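Local coordinates for 39 kDa initiator binding protein (Trichomonas vaginalis, PDB 1Q88) that probably recognises the initiator element of gene promoters through its DNA-binding domain, the present fragment being the C-terminal part of the protein, at residues Gly165-Trp170 with Lys195-Lys200. Numbering follows the deposited sequence.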
ATOM      1  N   GLY A 165       3.600  -4.015 -21.377  1.00 75.83           N
ATOM      2  CA  GLY A 165       4.153  -2.709 -21.049  1.00 70.14           C
ATOM      3  C   GLY A 165       3.892  -2.287 -19.613  1.00 67.51           C
ATOM      4  O   GLY A 165       3.373  -3.072 -18.814  1.00 66.96           O
ATOM      5  N   ILE A 166       4.244  -1.048 -19.278  1.00 63.51           N
ATOM      6  CA  ILE A 166       4.042  -0.536 -17.923  1.00 58.88           C
ATOM      7  C   ILE A 166       2.650   0.044 -17.700  1.00 55.99           C
ATOM      8  O   ILE A 166       2.088   0.676 -18.584  1.00 56.11           O
ATOM      9  CB  ILE A 166       5.049   0.579 -17.585  1.00 57.91           C
ATOM     10  CG1 ILE A 166       6.483   0.066 -17.720  1.00 56.90           C
ATOM     11  CG2 ILE A 166       4.805   1.070 -16.164  1.00 57.01           C
ATOM     12  CD1 ILE A 166       6.904  -0.859 -16.605  1.00 55.87           C
ATOM     13  N   ARG A 167       2.094  -0.176 -16.513  1.00 54.69           N
ATOM     14  CA  ARG A 167       0.786   0.370 -16.159  1.00 53.54           C
ATOM     15  C   ARG A 167       0.913   1.074 -14.808  1.00 51.19           C
ATOM     16  O   ARG A 167       1.648   0.618 -13.928  1.00 49.87           O
ATOM     17  CB  ARG A 167      -0.273  -0.731 -16.030  1.00 55.74           C
ATOM     18  CG  ARG A 167      -0.502  -1.533 -17.286  1.00 61.66           C
ATOM     19  CD  ARG A 167      -1.974  -1.563 -17.692  1.00 63.38           C
ATOM     20  NE  ARG A 167      -2.671  -2.782 -17.282  1.00 65.19           N
ATOM     21  CZ  ARG A 167      -2.993  -3.081 -16.030  1.00 63.61           C
ATOM     22  NH1 ARG A 167      -2.682  -2.245 -15.049  1.00 67.14           N
ATOM     23  NH2 ARG A 167      -3.629  -4.213 -15.761  1.00 58.91           N
ATOM     24  N   LYS A 168       0.203   2.184 -14.644  1.00 46.77           N
ATOM     25  CA  LYS A 168       0.229   2.906 -13.379  1.00 44.91           C
ATOM     26  C   LYS A 168      -1.194   3.141 -12.869  1.00 43.29           C
ATOM     27  O   LYS A 168      -2.093   3.498 -13.633  1.00 44.49           O
ATOM     28  CB  LYS A 168       0.981   4.235 -13.530  1.00 42.88           C
ATOM     29  CG  LYS A 168       2.501   4.091 -13.508  1.00 46.02           C
ATOM     30  CD  LYS A 168       3.208   5.431 -13.700  1.00 50.30           C
ATOM     31  CE  LYS A 168       4.729   5.284 -13.631  1.00 50.24           C
ATOM     32  NZ  LYS A 168       5.429   6.588 -13.818  1.00 48.26           N
ATOM     33  N   ILE A 169      -1.395   2.906 -11.579  1.00 39.88           N
ATOM     34  CA  ILE A 169      -2.697   3.092 -10.955  1.00 38.31           C
ATOM     35  C   ILE A 169      -2.422   3.684  -9.562  1.00 39.82           C
ATOM     36  O   ILE A 169      -1.549   3.207  -8.822  1.00 37.35           O
ATOM     37  CB  ILE A 169      -3.485   1.733 -10.903  1.00 38.30           C
ATOM     38  CG1 ILE A 169      -4.902   1.949 -10.372  1.00 37.22           C
ATOM     39  CG2 ILE A 169      -2.742   0.710 -10.052  1.00 38.43           C
ATOM     40  CD1 ILE A 169      -5.801   2.695 -11.301  1.00 32.91           C
ATOM     41  N   TRP A 170      -3.150   4.749  -9.230  1.00 38.84           N
ATOM     42  CA  TRP A 170      -2.956   5.454  -7.965  1.00 37.73           C
ATOM     43  C   TRP A 170      -3.998   5.207  -6.898  1.00 35.85           C
ATOM     44  O   TRP A 170      -5.182   5.026  -7.179  1.00 38.49           O
ATOM     45  CB  TRP A 170      -2.876   6.968  -8.208  1.00 36.36           C
ATOM     46  CG  TRP A 170      -1.661   7.422  -8.955  1.00 39.06           C
ATOM     47  CD1 TRP A 170      -0.531   7.983  -8.427  1.00 38.91           C
ATOM     48  CD2 TRP A 170      -1.463   7.379 -10.373  1.00 41.03           C
ATOM     49  NE1 TRP A 170       0.355   8.296  -9.429  1.00 39.99           N
ATOM     50  CE2 TRP A 170      -0.190   7.936 -10.634  1.00 41.36           C
ATOM     51  CE3 TRP A 170      -2.239   6.923 -11.453  1.00 39.82           C
ATOM     52  CZ2 TRP A 170       0.327   8.054 -11.934  1.00 39.60           C
ATOM     53  CZ3 TRP A 170      -1.724   7.039 -12.745  1.00 41.08           C
ATOM     54  CH2 TRP A 170      -0.451   7.602 -12.972  1.00 38.31           C
ATOM     55  N   LYS A 195     -12.406  -4.497  -8.534  1.00 54.59           N
ATOM     56  CA  LYS A 195     -13.046  -3.962  -9.721  1.00 56.31           C
ATOM     57  C   LYS A 195     -12.002  -3.504 -10.744  1.00 55.70           C
ATOM     58  O   LYS A 195     -12.194  -3.697 -11.945  1.00 57.92           O
ATOM     59  CB  LYS A 195     -13.964  -2.796  -9.339  1.00 60.47           C
ATOM     60  CG  LYS A 195     -15.119  -2.546 -10.310  1.00 67.92           C
ATOM     61  CD  LYS A 195     -15.704  -1.142 -10.128  1.00 72.18           C
ATOM     62  CE  LYS A 195     -14.845  -0.079 -10.820  1.00 75.11           C
ATOM     63  NZ  LYS A 195     -15.337   1.326 -10.615  1.00 75.62           N
ATOM     64  N   TYR A 196     -10.900  -2.910 -10.287  1.00 52.65           N
ATOM     65  CA  TYR A 196      -9.876  -2.438 -11.221  1.00 50.66           C
ATOM     66  C   TYR A 196      -9.243  -3.559 -12.048  1.00 51.22           C
ATOM     67  O   TYR A 196      -9.051  -3.403 -13.252  1.00 49.71           O
ATOM     68  CB  TYR A 196      -8.774  -1.646 -10.496  1.00 47.41           C
ATOM     69  CG  TYR A 196      -7.622  -1.230 -11.409  1.00 41.13           C
ATOM     70  CD1 TYR A 196      -6.417  -1.935 -11.415  1.00 35.24           C
ATOM     71  CD2 TYR A 196      -7.784  -0.205 -12.340  1.00 37.10           C
ATOM     72  CE1 TYR A 196      -5.405  -1.644 -12.334  1.00 37.91           C
ATOM     73  CE2 TYR A 196      -6.785   0.098 -13.263  1.00 42.83           C
ATOM     74  CZ  TYR A 196      -5.598  -0.631 -13.257  1.00 44.63           C
ATOM     75  OH  TYR A 196      -4.636  -0.363 -14.207  1.00 45.60           O
ATOM     76  N   PHE A 197      -8.913  -4.681 -11.418  1.00 51.04           N
ATOM     77  CA  PHE A 197      -8.308  -5.781 -12.155  1.00 54.01           C
ATOM     78  C   PHE A 197      -9.345  -6.634 -12.872  1.00 57.60           C
ATOM     79  O   PHE A 197      -9.017  -7.649 -13.489  1.00 56.75           O
ATOM     80  CB  PHE A 197      -7.455  -6.630 -11.221  1.00 50.77           C
ATOM     81  CG  PHE A 197      -6.145  -5.992 -10.869  1.00 54.30           C
ATOM     82  CD1 PHE A 197      -5.281  -5.562 -11.869  1.00 53.03           C
ATOM     83  CD2 PHE A 197      -5.759  -5.836  -9.543  1.00 54.78           C
ATOM     84  CE1 PHE A 197      -4.050  -4.987 -11.551  1.00 54.63           C
ATOM     85  CE2 PHE A 197      -4.527  -5.261  -9.217  1.00 50.46           C
ATOM     86  CZ  PHE A 197      -3.673  -4.839 -10.218  1.00 51.94           C
ATOM     87  N   GLU A 198     -10.602  -6.209 -12.788  1.00 62.32           N
ATOM     88  CA  GLU A 198     -11.693  -6.898 -13.454  1.00 64.60           C
ATOM     89  C   GLU A 198     -11.884  -6.156 -14.766  1.00 65.70           C
ATOM     90  O   GLU A 198     -12.425  -6.691 -15.726  1.00 67.43           O
ATOM     91  CB  GLU A 198     -12.972  -6.820 -12.620  1.00 68.39           C
ATOM     92  CG  GLU A 198     -14.127  -7.642 -13.176  1.00 74.26           C
ATOM     93  CD  GLU A 198     -15.426  -7.420 -12.420  1.00 77.21           C
ATOM     94  OE1 GLU A 198     -15.977  -6.300 -12.494  1.00 79.47           O
ATOM     95  OE2 GLU A 198     -15.900  -8.365 -11.751  1.00 80.39           O
ATOM     96  N   MET A 199     -11.425  -4.913 -14.794  1.00 67.00           N
ATOM     97  CA  MET A 199     -11.529  -4.086 -15.987  1.00 69.99           C
ATOM     98  C   MET A 199     -10.258  -4.270 -16.806  1.00 71.01           C
ATOM     99  O   MET A 199     -10.311  -4.479 -18.015  1.00 73.11           O
ATOM    100  CB  MET A 199     -11.663  -2.626 -15.587  1.00 73.77           C
ATOM    101  CG  MET A 199     -12.770  -2.366 -14.600  1.00 76.52           C
ATOM    102  SD  MET A 199     -14.266  -1.912 -15.441  1.00 83.60           S
ATOM    103  CE  MET A 199     -13.934  -0.137 -15.781  1.00 79.70           C
ATOM    104  N   LYS A 200      -9.118  -4.182 -16.128  1.00 71.61           N
ATOM    105  CA  LYS A 200      -7.812  -4.346 -16.752  1.00 71.37           C
ATOM    106  C   LYS A 200      -7.138  -5.615 -16.240  1.00 73.80           C
ATOM    107  O   LYS A 200      -6.162  -5.543 -15.501  1.00 74.65           O
ATOM    108  CB  LYS A 200      -6.904  -3.158 -16.429  1.00 70.29           C
ATOM    109  CG  LYS A 200      -7.055  -1.960 -17.330  1.00 68.37           C
ATOM    110  CD  LYS A 200      -8.362  -1.246 -17.113  1.00 68.97           C
ATOM    111  CE  LYS A 200      -8.441  -0.037 -18.030  1.00 70.88           C
ATOM    112  NZ  LYS A 200      -9.682   0.757 -17.817  1.00 71.50           N
TER
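The guanidinium of Arg167 reaches from the strand to the phenol of Tyr196 on helix 193-199 and to the carbonyl of Lys200 just beyond the helix: NH1 lies 2.8 Å from Tyr196 OH, and NH2 lies 2.9 Å from the carbonyl O of Lys200. Both approaches are close, but their angles are too poor for hydrogen bonds. A chain bent at chi2 and chi3 brings the group there. Its plane stands 83° from that of the Tyr196 ring, with NH1 near the ring plane at the hydroxyl edge. Lys200 covers one guanidinium face with its aliphatic stem, CB sitting 3.5 Å from NH2, while its ammonium leads away to hydrogen-bond with Tyr190 OH. The edge of the Phe197 ring, through CE1, lies 4.3 Å from NH2 of Arg167, near the guanidinium plane.

Two residues further along the strand, Ile169 packs on one face of the Tyr196 ring. With CG1 anti to the backbone N (chi1 -175°), the branch extends toward the helix, and CG1 lies over the middle of the ring. The terminal CD1 makes a CH-pi contact, 3.9 Å from the ring centroid, and touches CE2 at 3.4 Å. Tyr190 meets the same tyrosine edge-to-face and also touches Ile169, while Leu160 of the adjoining strand contacts both Arg167 and Phe197.

Arg167 and Ile169 thus present alternate side chains on one sheet face, whereas Lys168 points away. The short C-terminal helix runs nearly antiparallel to the strand, at 153°, and packs through its aromatic residues against the middle strand of a five-stranded antiparallel meander: helix-on-sheet packing.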